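Local coordinates for CENP-V/GFA domain-containing protein (Rhodobacter sphaeroides 2.4.1, PDB 3FAC), which is of unknown function but belongs to the Gfa family, whose members generally bind zinc and are assigned carbon-sulfur lyase activity, at residues G3-G8 with W68-C73; A9-V14 with V48-E53; R34-A39 with G74-H79. All blocks are in the same frame, centred on the assembly; numbering follows the deposited sequence.

Contact 1 of 3, residues G3-G8 with W68-C73; sequences GTCHCG and WFCRTC
Four cysteines, Cys5 and Cys7 from one segment and Cys70 and Cys73 from the other, gather their sulfurs at a Cys-X-Cys/Cys-X-X-Cys site, an arrangement consistent with a zinc site of the Gfa family. Cys5 follows strand 2-4; Cys70 ends strand 66-70, with Cys73 in the turn beyond, so the cluster ties together two chain regions 60 residues apart. Cysteine suits all four places, since a thiolate can ligate a metal and a thiol can be oxidised. Disulfides Cys5-Cys7 and Cys7-Cys73 have each been seen, but Cys7 can hold only one at a time, and the crowded sulfurs of this model do not settle which. The sulfurs of Cys5, Cys70 and Cys73 form a nearly equilateral triangle: Cys5 SG is 3.4 Å from Cys70 SG and equally far from Cys73 SG. Cys7 SG stands above this triangle, 2.6 Å from Cys73 SG. Its approach to Cys70 SG is tighter than two separate sulfurs allow, so the exact place of the apex is doubtful.

The 70-73 turn resembles a zinc knuckle, consistent with metal binding. Cys70 carries SG anti to its own N (chi1 180°), which turns the sulfur beneath the turn of 71-73. There the amides of Thr72 and Cys73 point at it, with Thr72 N 3.5 Å and Cys73 N 3.7 Å from Cys70 SG; both bonds are weak, and the sulfur's position is not certain. Glycines follow both cysteine pairs, Gly8 and Gly74, each with the positive phi that glycine adopts easily. At the outer side, His6 packs alongside the turn through its CB. Thr72 divides its two branches: OG1 is hydrogen-bonded to Asn54 OD1, and the methyl CG2 rests 4.0 Å from Cys7 CB.

Contact 2 of 3, residues A9-V14 with V48-E53; sequences AVEIEV and VVRGAE
Val48 lies across from Ile12 as a non-hydrogen-bonded antiparallel pair, and their CG2 methyls meet loosely, with Ile12 CG2 4.4 Å from Val48 CG2. Val49 comes next, and the register slips: Val49 and Arg50 both face Glu11, which makes a classic beta bulge between strands 11-14 and 46-50. One carbonyl serves both residues of the bulge. Glu11 O takes Arg50 N at 3.1 Å, whereas Val49 N reaches the same Glu11 O through a weak, bent bond. The two methyls of Val49 lie against the side chains of Glu11 and Glu13, with CG1 3.6 Å from Glu11 OE2 and CG2 3.7 Å from Glu13 CB. Arg50 returns the backbone pairing, its O accepting Glu11 N at 2.9 Å. Its side chain then crosses Glu11, whose CB lies over one guanidinium face. Glu11 holds CG anti to N (chi1 -179°) and extends beyond it, bringing OE1 to Arg50 NH1 in a salt bridge modelled very short, with the carboxylate plane 77° from the guanidinium. Without the carboxylate, as with an alanine here, Arg50 NH1 would probably be left without its charged mate and the guanidinium less firmly placed. Arg50 NH2 is hydrogen-bonded to Gly8 O. Just past the last pair, Gly51 has positive phi (90°): any side chain here would strike Ala9 O, to which Gly51 CA makes a CA-H...O contact of 3.2 Å.

Contact 3 of 3, residues R34-A39 with G74-H79; sequences RGAIAA and GIYTHH
Arg34 and Tyr76 bury the most surface here, and His79 joins them as the third member of the cluster. The arginine, last residue of helix 31-34, runs out extended from CG to NE across one face of the tyrosine ring. Its guanidinium lies flat on that face, the planes only 19° apart, in a stacked cation-pi contact with Arg34 CZ 3.5 Å from Tyr76 CE1. Further back along the chain, Arg34 CD sits almost over the ring centre, 6° off the normal, and adds a CH-pi contact. Arginine suits the place because it offers both a long aliphatic stem and a flat cation to the same aromatic face.

Beyond the tyrosine the guanidinium reaches His79, whose ring is tilted 50° to it. Arg34 NH1 stands over the centre of the imidazole, and Arg34 NH2 comes to 3.2 Å from His79 CB. Tyr76 OH and His79 ND1 are hydrogen-bonded at 2.7 Å, a bond that ties the two side chains together while each turns a face to the arginine. Small residues line the other boundary: Ala36 CB meets the tyrosine at its edge, in the ring plane, 3.5 Å from Tyr76 CD2, and Ala38 CB is 4.0 Å from Tyr76 OH. Between Arg34 and Ala36, Gly35, the first residue after the helix, takes positive phi.

The contact crosses from helix 31-34 and strand 38-42 to strand 76-80, on the far side of strand 87-91, which bonds to Ala39 through Val90 and to Thr77 through Asn91, while His79 also meets His67 of strand 66-70.

The centre of contact 3 lies about 4 Å from the centre of the chain, those of contacts 1 and 2 about 11 and 12 Å out. All three are only partly buried, but contact 3 has no exposed touching residue, whereas contacts 1 and 2 have some. Contacts 1 and 2 share the three-stranded sheet, where strands 2-4 and 11-14 are neighbours; contacts 1 and 3 share the five-stranded one through strands 66-70 and 76-80. Contact 1 therefore bridges the two sheets. The chemistry follows place: gathered sulfurs in contact 1, bulged antiparallel pairing with a peripheral ion pair in contact 2, and an arginine stacked on a tyrosine in contact 3. Val10 and Thr77 touch lightly between contacts 2 and 3.

Contact 1 of 3, residues G3-G8 with W68-C73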
# COMPACT_ATOMS: atom_id res chain seq x y z
N GLY A 3 -3.27 -5.01 8.60
CA GLY A 3 -2.65 -5.27 7.32
C GLY A 3 -1.42 -6.12 7.57
O GLY A 3 -0.68 -5.87 8.52
N THR A 4 -1.20 -7.13 6.73
CA THR A 4 -0.04 -8.00 6.91
C THR A 4 0.48 -8.54 5.59
O THR A 4 -0.31 -8.90 4.71
CB THR A 4 -0.38 -9.21 7.79
OG1 THR A 4 -1.46 -9.93 7.20
CG2 THR A 4 -0.77 -8.76 9.20
N CYS A 5 1.80 -8.61 5.44
CA CYS A 5 2.37 -9.15 4.21
C CYS A 5 2.15 -10.66 4.25
O CYS A 5 1.61 -11.19 5.23
CB CYS A 5 3.87 -8.82 4.10
SG CYS A 5 4.97 -9.70 5.25
N HIS A 6 2.56 -11.37 3.21
CA HIS A 6 2.37 -12.81 3.19
C HIS A 6 3.23 -13.52 4.23
O HIS A 6 2.71 -14.28 5.04
CB HIS A 6 2.66 -13.37 1.81
CG HIS A 6 2.25 -14.80 1.66
ND1 HIS A 6 0.94 -15.21 1.77
CD2 HIS A 6 2.98 -15.93 1.48
CE1 HIS A 6 0.87 -16.52 1.66
NE2 HIS A 6 2.10 -16.98 1.48
N CYS A 7 4.54 -13.28 4.19
CA CYS A 7 5.48 -13.88 5.14
C CYS A 7 4.94 -13.70 6.56
O CYS A 7 5.20 -14.52 7.45
CB CYS A 7 6.86 -13.20 5.05
SG CYS A 7 6.82 -11.38 4.75
N GLY A 8 4.18 -12.63 6.76
CA GLY A 8 3.62 -12.34 8.07
C GLY A 8 4.61 -11.55 8.90
O GLY A 8 4.34 -11.22 10.06
N TRP A 68 7.37 0.92 0.03
CA TRP A 68 7.91 -0.10 0.92
C TRP A 68 7.39 -1.48 0.54
O TRP A 68 6.27 -1.62 0.07
CB TRP A 68 7.53 0.17 2.37
CG TRP A 68 7.70 1.59 2.80
CD1 TRP A 68 6.82 2.61 2.61
CD2 TRP A 68 8.83 2.15 3.47
NE1 TRP A 68 7.33 3.78 3.13
CE2 TRP A 68 8.57 3.52 3.65
CE3 TRP A 68 10.05 1.63 3.93
CZ2 TRP A 68 9.48 4.39 4.28
CZ3 TRP A 68 10.96 2.49 4.55
CH2 TRP A 68 10.67 3.85 4.72
N PHE A 69 8.22 -2.50 0.75
CA PHE A 69 7.83 -3.87 0.46
C PHE A 69 8.62 -4.82 1.35
O PHE A 69 9.78 -4.55 1.69
CB PHE A 69 8.05 -4.20 -1.03
CG PHE A 69 9.50 -4.34 -1.43
CD1 PHE A 69 10.19 -5.53 -1.17
CD2 PHE A 69 10.16 -3.31 -2.09
CE1 PHE A 69 11.51 -5.68 -1.56
CE2 PHE A 69 11.49 -3.46 -2.49
CZ PHE A 69 12.16 -4.65 -2.22
N CYS A 70 7.98 -5.91 1.76
CA CYS A 70 8.60 -6.90 2.62
C CYS A 70 9.78 -7.59 1.92
O CYS A 70 9.62 -8.13 0.84
CB CYS A 70 7.55 -7.93 3.03
SG CYS A 70 8.18 -9.23 4.10
N ARG A 71 10.95 -7.57 2.55
CA ARG A 71 12.15 -8.17 1.95
C ARG A 71 12.07 -9.70 1.83
O ARG A 71 12.81 -10.29 1.05
CB ARG A 71 13.40 -7.80 2.77
CG ARG A 71 13.43 -8.41 4.16
CD ARG A 71 14.45 -7.73 5.08
NE ARG A 71 15.83 -7.94 4.64
CZ ARG A 71 16.47 -9.10 4.69
NH1 ARG A 71 15.87 -10.19 5.16
NH2 ARG A 71 17.73 -9.18 4.27
N THR A 72 11.18 -10.32 2.59
CA THR A 72 11.05 -11.77 2.57
C THR A 72 10.08 -12.29 1.53
O THR A 72 10.46 -13.09 0.67
CB THR A 72 10.63 -12.31 3.96
OG1 THR A 72 11.55 -11.84 4.95
CG2 THR A 72 10.64 -13.82 3.98
N CYS A 73 8.82 -11.85 1.60
CA CYS A 73 7.82 -12.31 0.65
C CYS A 73 7.67 -11.37 -0.56
O CYS A 73 6.97 -11.68 -1.52
CB CYS A 73 6.48 -12.50 1.36
SG CYS A 73 5.92 -11.10 2.35

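Contact 2 of 3, residues A9-V14 with V48-E53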
# COMPACT_ATOMS: atom_id res chain seq x y z
N ALA A 9 5.76 -11.25 8.30
CA ALA A 9 6.81 -10.49 8.98
C ALA A 9 6.38 -9.05 9.26
O ALA A 9 6.76 -8.48 10.28
CB ALA A 9 8.08 -10.49 8.12
N VAL A 10 5.59 -8.48 8.37
CA VAL A 10 5.15 -7.10 8.52
C VAL A 10 3.67 -6.95 8.86
O VAL A 10 2.82 -7.61 8.27
CB VAL A 10 5.43 -6.30 7.23
CG1 VAL A 10 5.32 -4.82 7.51
CG2 VAL A 10 6.80 -6.65 6.67
N GLU A 11 3.37 -6.09 9.83
CA GLU A 11 1.99 -5.83 10.21
C GLU A 11 1.76 -4.34 10.44
O GLU A 11 2.47 -3.71 11.22
CB GLU A 11 1.59 -6.58 11.49
CG GLU A 11 0.13 -6.30 11.86
CD GLU A 11 -0.36 -7.08 13.06
OE1 GLU A 11 -0.18 -8.31 13.09
OE2 GLU A 11 -0.94 -6.45 13.98
N ILE A 12 0.77 -3.79 9.75
CA ILE A 12 0.46 -2.39 9.91
C ILE A 12 -0.90 -2.23 10.57
O ILE A 12 -1.65 -3.20 10.73
CB ILE A 12 0.44 -1.66 8.55
CG1 ILE A 12 -0.58 -2.30 7.61
CG2 ILE A 12 1.83 -1.70 7.92
CD1 ILE A 12 -0.79 -1.54 6.32
N GLU A 13 -1.20 -1.00 10.98
CA GLU A 13 -2.46 -0.65 11.62
C GLU A 13 -2.88 0.62 10.91
O GLU A 13 -2.34 1.70 11.19
CB GLU A 13 -2.22 -0.38 13.11
CG GLU A 13 -3.37 -0.78 14.03
CD GLU A 13 -4.54 0.18 13.97
OE1 GLU A 13 -5.09 0.39 12.87
OE2 GLU A 13 -4.91 0.72 15.04
N VAL A 14 -3.82 0.52 9.98
CA VAL A 14 -4.23 1.70 9.21
C VAL A 14 -5.73 1.98 9.13
O VAL A 14 -6.55 1.07 9.11
CB VAL A 14 -3.67 1.63 7.77
CG1 VAL A 14 -4.21 0.41 7.06
CG2 VAL A 14 -4.01 2.89 7.01
N VAL A 48 3.08 1.26 11.67
CA VAL A 48 3.75 -0.02 11.45
C VAL A 48 3.83 -0.77 12.78
O VAL A 48 4.61 -0.41 13.67
CB VAL A 48 5.17 0.20 10.89
CG1 VAL A 48 5.91 -1.13 10.80
CG2 VAL A 48 5.08 0.85 9.52
N VAL A 49 3.03 -1.82 12.91
CA VAL A 49 2.97 -2.61 14.13
C VAL A 49 4.22 -3.45 14.37
O VAL A 49 4.79 -3.43 15.47
CB VAL A 49 1.73 -3.54 14.11
CG1 VAL A 49 1.63 -4.31 15.41
CG2 VAL A 49 0.48 -2.71 13.90
N ARG A 50 4.65 -4.20 13.36
CA ARG A 50 5.84 -5.02 13.47
C ARG A 50 6.46 -5.27 12.10
O ARG A 50 5.79 -5.18 11.07
CB ARG A 50 5.51 -6.37 14.13
CG ARG A 50 4.68 -7.30 13.26
CD ARG A 50 4.88 -8.77 13.65
NE ARG A 50 4.14 -9.66 12.76
CZ ARG A 50 2.81 -9.74 12.73
NH1 ARG A 50 2.08 -8.99 13.54
NH2 ARG A 50 2.21 -10.56 11.88
N GLY A 51 7.76 -5.58 12.10
CA GLY A 51 8.45 -5.86 10.85
C GLY A 51 9.08 -4.65 10.20
O GLY A 51 9.48 -4.71 9.04
N ALA A 52 9.17 -3.55 10.93
CA ALA A 52 9.77 -2.33 10.38
C ALA A 52 11.18 -2.61 9.85
O ALA A 52 11.61 -2.00 8.87
CB ALA A 52 9.82 -1.25 11.45
N GLU A 53 11.88 -3.54 10.48
CA GLU A 53 13.24 -3.88 10.07
C GLU A 53 13.28 -4.82 8.86
O GLU A 53 14.34 -5.01 8.26
CB GLU A 53 13.99 -4.55 11.22
CG GLU A 53 13.56 -5.99 11.48
CD GLU A 53 12.40 -6.10 12.45
OE1 GLU A 53 11.55 -5.19 12.49
OE2 GLU A 53 12.34 -7.12 13.17

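Contact 3 of 3, residues R34-A39 with G74-H79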
# COMPACT_ATOMS: atom_id res chain seq x y z
N ARG A 34 3.79 -3.20 -10.12
CA ARG A 34 3.35 -3.64 -8.80
C ARG A 34 2.10 -4.49 -9.03
O ARG A 34 2.05 -5.66 -8.63
CB ARG A 34 2.94 -2.44 -7.94
CG ARG A 34 3.94 -1.93 -6.92
CD ARG A 34 3.35 -0.67 -6.31
NE ARG A 34 4.15 -0.04 -5.27
CZ ARG A 34 3.93 1.19 -4.82
NH1 ARG A 34 2.94 1.91 -5.34
NH2 ARG A 34 4.70 1.70 -3.86
N GLY A 35 1.10 -3.88 -9.66
CA GLY A 35 -0.14 -4.57 -9.97
C GLY A 35 -1.21 -4.52 -8.88
O GLY A 35 -2.33 -5.00 -9.08
N ALA A 36 -0.88 -3.91 -7.75
CA ALA A 36 -1.82 -3.83 -6.63
C ALA A 36 -2.88 -2.74 -6.76
O ALA A 36 -2.75 -1.81 -7.55
CB ALA A 36 -1.04 -3.65 -5.34
N ILE A 37 -3.93 -2.89 -5.97
CA ILE A 37 -5.03 -1.93 -5.91
C ILE A 37 -4.83 -1.17 -4.61
O ILE A 37 -4.76 -1.78 -3.54
CB ILE A 37 -6.41 -2.64 -5.88
CG1 ILE A 37 -6.66 -3.35 -7.21
CG2 ILE A 37 -7.51 -1.65 -5.59
CD1 ILE A 37 -7.96 -4.12 -7.28
N ALA A 38 -4.73 0.15 -4.68
CA ALA A 38 -4.50 0.95 -3.48
C ALA A 38 -5.70 1.76 -3.01
O ALA A 38 -6.68 1.94 -3.73
CB ALA A 38 -3.31 1.87 -3.70
N ALA A 39 -5.60 2.24 -1.77
CA ALA A 39 -6.61 3.07 -1.13
C ALA A 39 -5.84 4.06 -0.26
O ALA A 39 -4.83 3.71 0.33
CB ALA A 39 -7.53 2.21 -0.27
N GLY A 74 8.35 -10.23 -0.50
CA GLY A 74 8.29 -9.28 -1.59
C GLY A 74 6.96 -8.57 -1.77
O GLY A 74 6.77 -7.85 -2.75
N ILE A 75 6.05 -8.74 -0.81
CA ILE A 75 4.73 -8.12 -0.89
C ILE A 75 4.71 -6.62 -0.57
O ILE A 75 5.17 -6.19 0.48
CB ILE A 75 3.72 -8.82 0.03
CG1 ILE A 75 3.55 -10.28 -0.40
CG2 ILE A 75 2.39 -8.07 0.02
CD1 ILE A 75 3.09 -10.45 -1.85
N TYR A 76 4.17 -5.85 -1.50
CA TYR A 76 4.05 -4.40 -1.34
C TYR A 76 3.00 -4.08 -0.28
O TYR A 76 1.82 -4.40 -0.44
CB TYR A 76 3.66 -3.79 -2.69
CG TYR A 76 2.77 -2.57 -2.63
CD1 TYR A 76 3.23 -1.37 -2.06
CD2 TYR A 76 1.49 -2.59 -3.18
CE1 TYR A 76 2.43 -0.23 -2.05
CE2 TYR A 76 0.68 -1.45 -3.18
CZ TYR A 76 1.15 -0.28 -2.62
OH TYR A 76 0.36 0.85 -2.65
N THR A 77 3.42 -3.43 0.80
CA THR A 77 2.51 -3.07 1.88
C THR A 77 1.85 -1.71 1.67
O THR A 77 0.63 -1.61 1.51
CB THR A 77 3.24 -3.04 3.26
OG1 THR A 77 4.38 -2.18 3.17
CG2 THR A 77 3.69 -4.43 3.67
N HIS A 78 2.67 -0.66 1.67
CA HIS A 78 2.17 0.70 1.51
C HIS A 78 3.25 1.62 0.93
O HIS A 78 4.40 1.22 0.80
CB HIS A 78 1.72 1.26 2.86
CG HIS A 78 2.85 1.42 3.84
ND1 HIS A 78 3.57 0.36 4.32
CD2 HIS A 78 3.39 2.53 4.39
CE1 HIS A 78 4.51 0.80 5.13
NE2 HIS A 78 4.42 2.12 5.20
N HIS A 79 2.86 2.85 0.61
CA HIS A 79 3.80 3.83 0.07
C HIS A 79 3.31 5.25 0.32
O HIS A 79 2.12 5.48 0.48
CB HIS A 79 4.00 3.63 -1.43
CG HIS A 79 2.81 3.99 -2.26
ND1 HIS A 79 1.70 3.17 -2.36
CD2 HIS A 79 2.55 5.08 -3.01
CE1 HIS A 79 0.81 3.75 -3.15
NE2 HIS A 79 1.30 4.91 -3.56